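Local coordinates for SusD-like protein BACOVA_02651 (Bacteroides ovatus, PDB 5E75), which binds polysaccharide at the cell surface and probably captures xyloglucan before its import into the periplasm for degradation, at residues Tyr311-Gly319 with Lys331-Asp341; Thr261-Ser269 with Gly275-Asn283. One frame throughout, in Å; residues are numbered along the deposited sequence.

Contact 1: residues Tyr311-Gly319 with Lys331-Asp341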
loop_
_atom_site.group_PDB
_atom_site.type_symbol
_atom_site.label_atom_id
_atom_site.label_comp_id
_atom_site.label_asym_id
_atom_site.label_seq_id
_atom_site.Cartn_x
_atom_site.Cartn_y
_atom_site.Cartn_z
ATOM N N TYR A 311 -12.514 8.397 -20.124
ATOM C CA TYR A 311 -11.638 7.226 -20.119
ATOM C C TYR A 311 -11.812 6.463 -21.427
ATOM O O TYR A 311 -12.831 5.810 -21.631
ATOM C CB TYR A 311 -11.989 6.325 -18.924
ATOM C CG TYR A 311 -11.832 7.050 -17.615
ATOM C CD1 TYR A 311 -12.790 7.942 -17.170
ATOM C CD2 TYR A 311 -10.702 6.869 -16.835
ATOM C CE1 TYR A 311 -12.625 8.648 -15.993
ATOM C CE2 TYR A 311 -10.522 7.567 -15.655
ATOM C CZ TYR A 311 -11.493 8.452 -15.229
ATOM O OH TYR A 311 -11.384 9.185 -14.067
ATOM N N SER A 312 -10.815 6.498 -22.304
ATOM C CA SER A 312 -10.924 5.792 -23.581
ATOM C C SER A 312 -10.891 4.285 -23.417
ATOM O O SER A 312 -11.348 3.551 -24.301
ATOM C CB SER A 312 -9.794 6.212 -24.503
ATOM O OG SER A 312 -8.551 5.887 -23.929
ATOM N N TYR A 313 -10.384 3.829 -22.272
ATOM C CA TYR A 313 -10.066 2.418 -22.053
ATOM C C TYR A 313 -11.047 1.706 -21.110
ATOM O O TYR A 313 -10.833 0.544 -20.733
ATOM C CB TYR A 313 -8.620 2.301 -21.547
ATOM C CG TYR A 313 -8.312 3.024 -20.246
ATOM C CD1 TYR A 313 -7.877 4.344 -20.236
ATOM C CD2 TYR A 313 -8.417 2.368 -19.035
ATOM C CE1 TYR A 313 -7.581 5.003 -19.043
ATOM C CE2 TYR A 313 -8.134 3.017 -17.842
ATOM C CZ TYR A 313 -7.717 4.332 -17.851
ATOM O OH TYR A 313 -7.417 4.948 -16.646
ATOM N N ILE A 314 -12.118 2.416 -20.751
ATOM C CA ILE A 314 -13.234 1.870 -19.993
ATOM C C ILE A 314 -14.473 1.984 -20.891
ATOM O O ILE A 314 -14.637 2.992 -21.563
ATOM C CB ILE A 314 -13.453 2.672 -18.677
ATOM C CG1 ILE A 314 -12.188 2.660 -17.803
ATOM C CG2 ILE A 314 -14.659 2.133 -17.906
ATOM C CD1 ILE A 314 -11.795 1.277 -17.281
ATOM N N CYS A 315 -15.318 0.951 -20.914
ATOM C CA CYS A 315 -16.470 0.903 -21.822
ATOM C C CYS A 315 -16.008 1.111 -23.251
ATOM O O CYS A 315 -16.570 1.927 -23.994
ATOM C CB CYS A 315 -17.509 1.961 -21.464
ATOM S SG CYS A 315 -18.097 1.801 -19.790
ATOM N N ILE A 316 -14.992 0.357 -23.638
ATOM C CA ILE A 316 -14.354 0.519 -24.943
ATOM C C ILE A 316 -15.349 0.267 -26.086
ATOM O O ILE A 316 -15.299 0.961 -27.106
ATOM C CB ILE A 316 -13.137 -0.421 -25.092
ATOM C CG1 ILE A 316 -12.030 -0.055 -24.086
ATOM C CG2 ILE A 316 -12.583 -0.381 -26.512
ATOM C CD1 ILE A 316 -10.877 -1.051 -24.039
ATOM N N LYS A 317 -16.247 -0.698 -25.901
ATOM C CA LYS A 317 -17.269 -1.021 -26.909
ATOM C C LYS A 317 -18.334 0.058 -27.065
ATOM O O LYS A 317 -19.115 0.016 -28.020
ATOM C CB LYS A 317 -17.983 -2.324 -26.556
ATOM C CG LYS A 317 -17.131 -3.563 -26.619
ATOM C CD LYS A 317 -17.936 -4.802 -26.225
ATOM C CE LYS A 317 -18.562 -4.670 -24.832
ATOM N NZ LYS A 317 -19.187 -5.946 -24.392
ATOM N N ASP A 318 -18.381 1.008 -26.136
ATOM C CA ASP A 318 -19.311 2.129 -26.213
ATOM C C ASP A 318 -18.554 3.440 -26.391
ATOM O O ASP A 318 -19.060 4.495 -26.019
ATOM C CB ASP A 318 -20.194 2.207 -24.955
ATOM C CG ASP A 318 -21.189 1.066 -24.863
ATOM O OD1 ASP A 318 -21.704 0.616 -25.914
ATOM O OD2 ASP A 318 -21.471 0.624 -23.730
ATOM N N GLY A 319 -17.350 3.361 -26.954
ATOM C CA GLY A 319 -16.570 4.538 -27.320
ATOM C C GLY A 319 -15.878 5.248 -26.163
ATOM O O GLY A 319 -15.552 6.436 -26.241
ATOM N N LYS A 331 -11.445 5.014 -9.141
ATOM C CA LYS A 331 -11.040 4.491 -10.446
ATOM C C LYS A 331 -9.909 3.467 -10.338
ATOM O O LYS A 331 -9.930 2.443 -11.013
ATOM C CB LYS A 331 -10.625 5.619 -11.402
ATOM C CG LYS A 331 -9.930 5.129 -12.708
ATOM C CD LYS A 331 -10.834 4.289 -13.595
ATOM C CE LYS A 331 -10.034 3.467 -14.602
ATOM N NZ LYS A 331 -9.293 2.374 -13.925
ATOM N N LYS A 332 -8.908 3.726 -9.505
ATOM C CA LYS A 332 -7.801 2.790 -9.359
ATOM C C LYS A 332 -8.235 1.508 -8.678
ATOM O O LYS A 332 -8.711 1.540 -7.550
ATOM C CB LYS A 332 -6.665 3.429 -8.583
ATOM C CG LYS A 332 -5.397 2.596 -8.605
ATOM C CD LYS A 332 -4.225 3.264 -7.873
ATOM C CE LYS A 332 -3.744 4.539 -8.539
ATOM N NZ LYS A 332 -2.635 5.179 -7.740
ATOM N N GLY A 333 -8.060 0.377 -9.363
ATOM C CA GLY A 333 -8.598 -0.895 -8.906
ATOM C C GLY A 333 -9.919 -1.265 -9.567
ATOM O O GLY A 333 -10.470 -2.331 -9.281
ATOM N N VAL A 334 -10.417 -0.403 -10.450
ATOM C CA VAL A 334 -11.684 -0.607 -11.152
ATOM C C VAL A 334 -11.304 -0.627 -12.633
ATOM O O VAL A 334 -11.223 0.418 -13.287
ATOM C CB VAL A 334 -12.667 0.532 -10.801
ATOM C CG1 VAL A 334 -13.963 0.416 -11.610
ATOM C CG2 VAL A 334 -12.968 0.502 -9.329
ATOM N N PRO A 335 -11.035 -1.821 -13.173
ATOM C CA PRO A 335 -10.400 -1.918 -14.492
ATOM C C PRO A 335 -11.373 -1.946 -15.671
ATOM O O PRO A 335 -10.944 -2.117 -16.822
ATOM C CB PRO A 335 -9.649 -3.239 -14.398
ATOM C CG PRO A 335 -10.525 -4.081 -13.549
ATOM C CD PRO A 335 -11.079 -3.132 -12.499
ATOM N N GLY A 336 -12.658 -1.777 -15.387
ATOM C CA GLY A 336 -13.672 -1.830 -16.424
ATOM C C GLY A 336 -14.374 -3.173 -16.475
ATOM O O GLY A 336 -14.305 -3.981 -15.543
ATOM N N GLY A 337 -15.072 -3.407 -17.581
ATOM C CA GLY A 337 -15.784 -4.653 -17.773
ATOM C C GLY A 337 -14.908 -5.761 -18.325
ATOM O O GLY A 337 -13.743 -5.561 -18.671
ATOM N N PRO A 338 -15.477 -6.958 -18.414
ATOM C CA PRO A 338 -14.752 -8.113 -18.939
ATOM C C PRO A 338 -14.078 -7.851 -20.293
ATOM O O PRO A 338 -12.980 -8.362 -20.531
ATOM C CB PRO A 338 -15.851 -9.159 -19.089
ATOM C CG PRO A 338 -16.871 -8.785 -18.085
ATOM C CD PRO A 338 -16.852 -7.296 -18.005
ATOM N N ASP A 339 -14.708 -7.064 -21.158
ATOM C CA ASP A 339 -14.175 -6.845 -22.494
ATOM C C ASP A 339 -13.320 -5.613 -22.651
ATOM O O ASP A 339 -12.908 -5.309 -23.764
ATOM C CB ASP A 339 -15.303 -6.730 -23.505
ATOM C CG ASP A 339 -16.156 -7.947 -23.546
ATOM O OD1 ASP A 339 -15.637 -9.050 -23.292
ATOM O OD2 ASP A 339 -17.344 -7.778 -23.836
ATOM N N ASP A 340 -13.049 -4.898 -21.557
ATOM C CA ASP A 340 -12.208 -3.696 -21.626
ATOM C C ASP A 340 -10.719 -4.064 -21.549
ATOM O O ASP A 340 -9.994 -3.659 -20.623
ATOM C CB ASP A 340 -12.596 -2.703 -20.527
ATOM C CG ASP A 340 -13.939 -2.031 -20.794
ATOM O OD1 ASP A 340 -14.291 -1.860 -21.990
ATOM O OD2 ASP A 340 -14.626 -1.665 -19.812
ATOM N N ASP A 341 -10.267 -4.842 -22.537
ATOM C CA ASP A 341 -8.914 -5.385 -22.568
ATOM C C ASP A 341 -8.611 -6.185 -21.296
ATOM O O ASP A 341 -7.472 -6.207 -20.829
ATOM C CB ASP A 341 -7.867 -4.281 -22.820
ATOM C CG ASP A 341 -8.001 -3.642 -24.199
ATOM O OD1 ASP A 341 -8.540 -4.292 -25.134
ATOM O OD2 ASP A 341 -7.542 -2.495 -24.360
HETATM O O HOH W 1 -8.829 -1.185 -20.358
HETATM O O HOH W 2 -16.129 -2.759 -23.721
#
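The junction of two irregular loops is built on the carboxylate of Asp340, which accepts main-chain N-H groups from both: Cys315 and Ile316 of 311-319, and Gly337 of its own loop. Cys315 N reaches OD2 of Asp340 at 2.9 Å, and Ile316 N donates to OD1 of Asp340 at 2.8 Å, nearly straight at 169°. Gly337 N also binds OD2, from the carboxylate face opposite that used by Cys315 N, which should fix the rotation of the buried group. A water bridges Asp340 OD1 and Lys317 N, and a second links the carbonyls of Tyr313 and Asp340. Farther along, Lys331 bends at chi2 and chi4 (64° and 71°), laying CE 3.6 Å from Tyr313 OH while NZ turns back to its own loop and donates to Val334 O at 2.8 Å. Its CG lies obliquely 3.9 Å from CE2 of Tyr311, whose hydroxyl bonds to the Asn301 carbonyl. Ile314 CD1 comes 3.5 Å from Pro335 O, over the bare backbone of Gly336, where a CB would be tight against that methyl. Asp340 thus ends the type I turn from Gly337 and centres an inverse gamma turn, its carboxylate tying together two loops of the SusD-family region.

Contact 2: residues Thr261-Ser269 with Gly275-Asn283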
loop_
_atom_site.group_PDB
_atom_site.type_symbol
_atom_site.label_atom_id
_atom_site.label_comp_id
_atom_site.label_asym_id
_atom_site.label_seq_id
_atom_site.Cartn_x
_atom_site.Cartn_y
_atom_site.Cartn_z
ATOM N N THR A 261 -10.363 -10.282 -4.554
ATOM C CA THR A 261 -11.800 -10.196 -4.328
ATOM C C THR A 261 -12.349 -8.784 -4.109
ATOM O O THR A 261 -13.517 -8.635 -3.747
ATOM C CB THR A 261 -12.240 -11.099 -3.154
ATOM O OG1 THR A 261 -11.544 -10.737 -1.963
ATOM C CG2 THR A 261 -11.944 -12.518 -3.459
ATOM N N LEU A 262 -11.551 -7.761 -4.386
ATOM C CA LEU A 262 -11.912 -6.378 -4.066
ATOM C C LEU A 262 -12.813 -5.688 -5.083
ATOM O O LEU A 262 -13.316 -4.610 -4.780
ATOM C CB LEU A 262 -10.650 -5.546 -3.911
ATOM C CG LEU A 262 -9.794 -5.847 -2.672
ATOM C CD1 LEU A 262 -8.497 -5.044 -2.738
ATOM C CD2 LEU A 262 -10.568 -5.585 -1.375
ATOM N N LEU A 263 -13.007 -6.274 -6.264
ATOM C CA LEU A 263 -13.661 -5.590 -7.394
ATOM C C LEU A 263 -14.967 -4.908 -6.995
ATOM O O LEU A 263 -15.187 -3.721 -7.276
ATOM C CB LEU A 263 -13.892 -6.586 -8.549
ATOM C CG LEU A 263 -14.319 -6.155 -9.970
ATOM C CD1 LEU A 263 -15.800 -5.837 -10.081
ATOM C CD2 LEU A 263 -13.498 -4.982 -10.443
ATOM N N SER A 264 -15.838 -5.660 -6.339
ATOM C CA SER A 264 -17.184 -5.189 -6.069
ATOM C C SER A 264 -17.234 -4.152 -4.945
ATOM O O SER A 264 -18.158 -3.327 -4.886
ATOM C CB SER A 264 -18.085 -6.380 -5.750
ATOM O OG SER A 264 -18.169 -7.257 -6.862
ATOM N N ASP A 265 -16.243 -4.173 -4.060
ATOM C CA ASP A 265 -16.174 -3.211 -2.966
ATOM C C ASP A 265 -15.551 -1.878 -3.392
ATOM O O ASP A 265 -15.702 -0.887 -2.688
ATOM C CB ASP A 265 -15.409 -3.802 -1.784
ATOM C CG ASP A 265 -16.228 -4.848 -1.029
ATOM O OD1 ASP A 265 -17.203 -4.470 -0.349
ATOM O OD2 ASP A 265 -15.900 -6.037 -1.111
ATOM N N LEU A 266 -14.869 -1.867 -4.535
ATOM C CA LEU A 266 -14.235 -0.659 -5.063
ATOM C C LEU A 266 -15.091 0.022 -6.133
ATOM O O LEU A 266 -15.160 1.247 -6.194
ATOM C CB LEU A 266 -12.864 -0.983 -5.655
ATOM C CG LEU A 266 -11.819 -1.588 -4.704
ATOM C CD1 LEU A 266 -10.538 -1.894 -5.464
ATOM C CD2 LEU A 266 -11.542 -0.662 -3.532
ATOM N N ALA A 267 -15.763 -0.772 -6.963
ATOM C CA ALA A 267 -16.535 -0.244 -8.087
ATOM C C ALA A 267 -17.904 0.287 -7.643
ATOM O O ALA A 267 -18.646 -0.402 -6.962
ATOM C CB ALA A 267 -16.700 -1.317 -9.187
ATOM N N PHE A 268 -18.221 1.511 -8.057
ATOM C CA PHE A 268 -19.408 2.226 -7.577
ATOM C C PHE A 268 -20.676 1.918 -8.380
ATOM O O PHE A 268 -21.788 2.150 -7.890
ATOM C CB PHE A 268 -19.166 3.748 -7.593
ATOM C CG PHE A 268 -19.322 4.385 -8.946
ATOM C CD1 PHE A 268 -18.320 4.301 -9.901
ATOM C CD2 PHE A 268 -20.473 5.088 -9.257
ATOM C CE1 PHE A 268 -18.467 4.909 -11.144
ATOM C CE2 PHE A 268 -20.623 5.688 -10.493
ATOM C CZ PHE A 268 -19.619 5.595 -11.439
ATOM N N SER A 269 -20.507 1.411 -9.593
ATOM C CA SER A 269 -21.635 1.214 -10.500
ATOM C C SER A 269 -21.333 0.194 -11.581
ATOM O O SER A 269 -20.210 0.119 -12.089
ATOM C CB SER A 269 -21.983 2.522 -11.187
ATOM O OG SER A 269 -22.943 2.287 -12.217
ATOM N N GLY A 275 -21.489 -4.487 -16.285
ATOM C CA GLY A 275 -22.667 -5.150 -15.753
ATOM C C GLY A 275 -22.414 -6.066 -14.570
ATOM O O GLY A 275 -23.347 -6.590 -13.974
ATOM N N VAL A 276 -21.148 -6.274 -14.217
ATOM C CA VAL A 276 -20.794 -7.114 -13.078
ATOM C C VAL A 276 -21.222 -6.446 -11.758
ATOM O O VAL A 276 -21.002 -5.250 -11.561
ATOM C CB VAL A 276 -19.274 -7.389 -13.090
ATOM C CG1 VAL A 276 -18.793 -7.935 -11.747
ATOM C CG2 VAL A 276 -18.927 -8.344 -14.232
ATOM N N ASN A 277 -21.812 -7.217 -10.847
ATOM C CA ASN A 277 -22.344 -6.690 -9.598
ATOM C C ASN A 277 -21.271 -5.997 -8.768
ATOM O O ASN A 277 -20.145 -6.488 -8.664
ATOM C CB ASN A 277 -22.987 -7.804 -8.772
ATOM C CG ASN A 277 -24.214 -8.387 -9.441
ATOM O OD1 ASN A 277 -24.978 -7.684 -10.104
ATOM N ND2 ASN A 277 -24.405 -9.688 -9.276
ATOM N N CYS A 278 -21.635 -4.862 -8.176
ATOM C CA CYS A 278 -20.714 -4.087 -7.336
ATOM C C CYS A 278 -21.540 -3.203 -6.420
ATOM O O CYS A 278 -22.748 -3.069 -6.625
ATOM C CB CYS A 278 -19.763 -3.271 -8.205
ATOM S SG CYS A 278 -20.578 -2.127 -9.289
ATOM N N TRP A 279 -20.914 -2.588 -5.416
ATOM C CA TRP A 279 -21.669 -1.886 -4.384
ATOM C C TRP A 279 -20.852 -0.841 -3.607
ATOM O O TRP A 279 -21.186 -0.502 -2.476
ATOM C CB TRP A 279 -22.253 -2.910 -3.407
ATOM C CG TRP A 279 -21.251 -3.941 -2.946
ATOM C CD1 TRP A 279 -20.294 -3.788 -1.984
ATOM C CD2 TRP A 279 -21.128 -5.289 -3.425
ATOM N NE1 TRP A 279 -19.577 -4.960 -1.838
ATOM C CE2 TRP A 279 -20.065 -5.891 -2.714
ATOM C CE3 TRP A 279 -21.806 -6.036 -4.392
ATOM C CZ2 TRP A 279 -19.676 -7.224 -2.936
ATOM C CZ3 TRP A 279 -21.411 -7.347 -4.618
ATOM C CH2 TRP A 279 -20.359 -7.927 -3.889
ATOM N N SER A 280 -19.801 -0.302 -4.207
ATOM C CA SER A 280 -18.957 0.641 -3.466
ATOM C C SER A 280 -19.658 1.955 -3.190
ATOM O O SER A 280 -20.274 2.530 -4.084
ATOM C CB SER A 280 -17.679 0.950 -4.239
ATOM O OG SER A 280 -16.780 1.694 -3.425
ATOM N N SER A 281 -19.513 2.445 -1.963
ATOM C CA SER A 281 -19.910 3.807 -1.632
ATOM C C SER A 281 -18.703 4.679 -1.241
ATOM O O SER A 281 -18.855 5.768 -0.699
ATOM C CB SER A 281 -20.956 3.807 -0.518
ATOM O OG SER A 281 -20.464 3.209 0.660
ATOM N N TYR A 282 -17.488 4.197 -1.501
ATOM C CA TYR A 282 -16.309 5.028 -1.275
ATOM C C TYR A 282 -16.241 6.201 -2.247
ATOM O O TYR A 282 -16.548 6.079 -3.437
ATOM C CB TYR A 282 -15.017 4.218 -1.429
ATOM C CG TYR A 282 -14.813 3.144 -0.391
ATOM C CD1 TYR A 282 -14.877 3.420 0.965
ATOM C CD2 TYR A 282 -14.559 1.843 -0.778
ATOM C CE1 TYR A 282 -14.679 2.420 1.902
ATOM C CE2 TYR A 282 -14.370 0.837 0.152
ATOM C CZ TYR A 282 -14.427 1.137 1.481
ATOM O OH TYR A 282 -14.237 0.121 2.400
ATOM N N ASN A 283 -15.797 7.338 -1.733
ATOM C CA ASN A 283 -15.423 8.467 -2.578
ATOM C C ASN A 283 -14.094 9.045 -2.125
ATOM O O ASN A 283 -13.842 9.137 -0.919
ATOM C CB ASN A 283 -16.476 9.573 -2.507
ATOM C CG ASN A 283 -17.755 9.189 -3.178
ATOM O OD1 ASN A 283 -17.843 9.188 -4.399
ATOM N ND2 ASN A 283 -18.766 8.868 -2.378
HETATM O O HOH W 3 -22.766 1.385 -5.189
#
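Cys278, Ser280 and Ser264 carry the most buried surface where the short helix 263-266 and its exit meet the irregular loop 275-283. Ser264 works on three fronts. Its OG donates to Asn277 O at 2.8 Å, and its carbonyl takes Trp279 N at 2.9 Å in the carbonyl plane. Its CB sits over the six-membered ring of Trp279, 3.4 Å from the centroid and 17° off the normal, a CH-pi contact. The indole is fixed at its edge as well: NE1 meets OD1 of Asp265 at 2.8 Å, close to the ring plane, though the carboxylate stands 82° to the ring and is approached from above its own plane. A chi1 of 47° sets Trp279 CG between its backbone N and carbonyl carbon, folding the ring back over the helix although its CB points away.

Ser280 bonds one carbonyl of the helix and one just after it. Its N donates to Ala267 O at 3.0 Å and its OG to Asp265 O at 2.9 Å, while OG also accepts from Tyr282 N. With an alanine in place of Ser280 the hydroxyl bonds to Asp265 O and from Tyr282 N are gone, and the turn into Tyr282 is likely to shift against the helix end. Cys278 packs its CB against Ala267 CB at 3.8 Å, and its SG lies against the backbone of Ser269. A water joins the carbonyls of Phe268 and Ser280. Beyond the two segments, Asn277 ND2 binds Gln348 and helix 40-46 packs against Tyr282 through Val41. The pattern is that of a short helix with a returning loop bonded to Ser264 O and Asp265 O within it and to Ala267 O just after it, completed by an ST turn at Ser280.

In the fold
Along the chain, contact 2 comes first: the run leaving helix 263-266 turns back after five intervening residues, so 261-269 and 275-283 close a short loop ahead of strand 283-284. Contact 1 follows, closing a longer excursion that begins at strand 310-311 and carries strand 321-322 between its segments. The two are in series, neither nested nor crossed, and their centres lie about 14 Å apart. They nevertheless touch: Pro335 CD is 3.7 Å from Leu263 CD2, and Val334 CG2 is 3.9 Å from Ala267 CA. The loop 331-341 of contact 1 therefore packs on helix 263-266 of contact 2 and its exit, within the SusD family region.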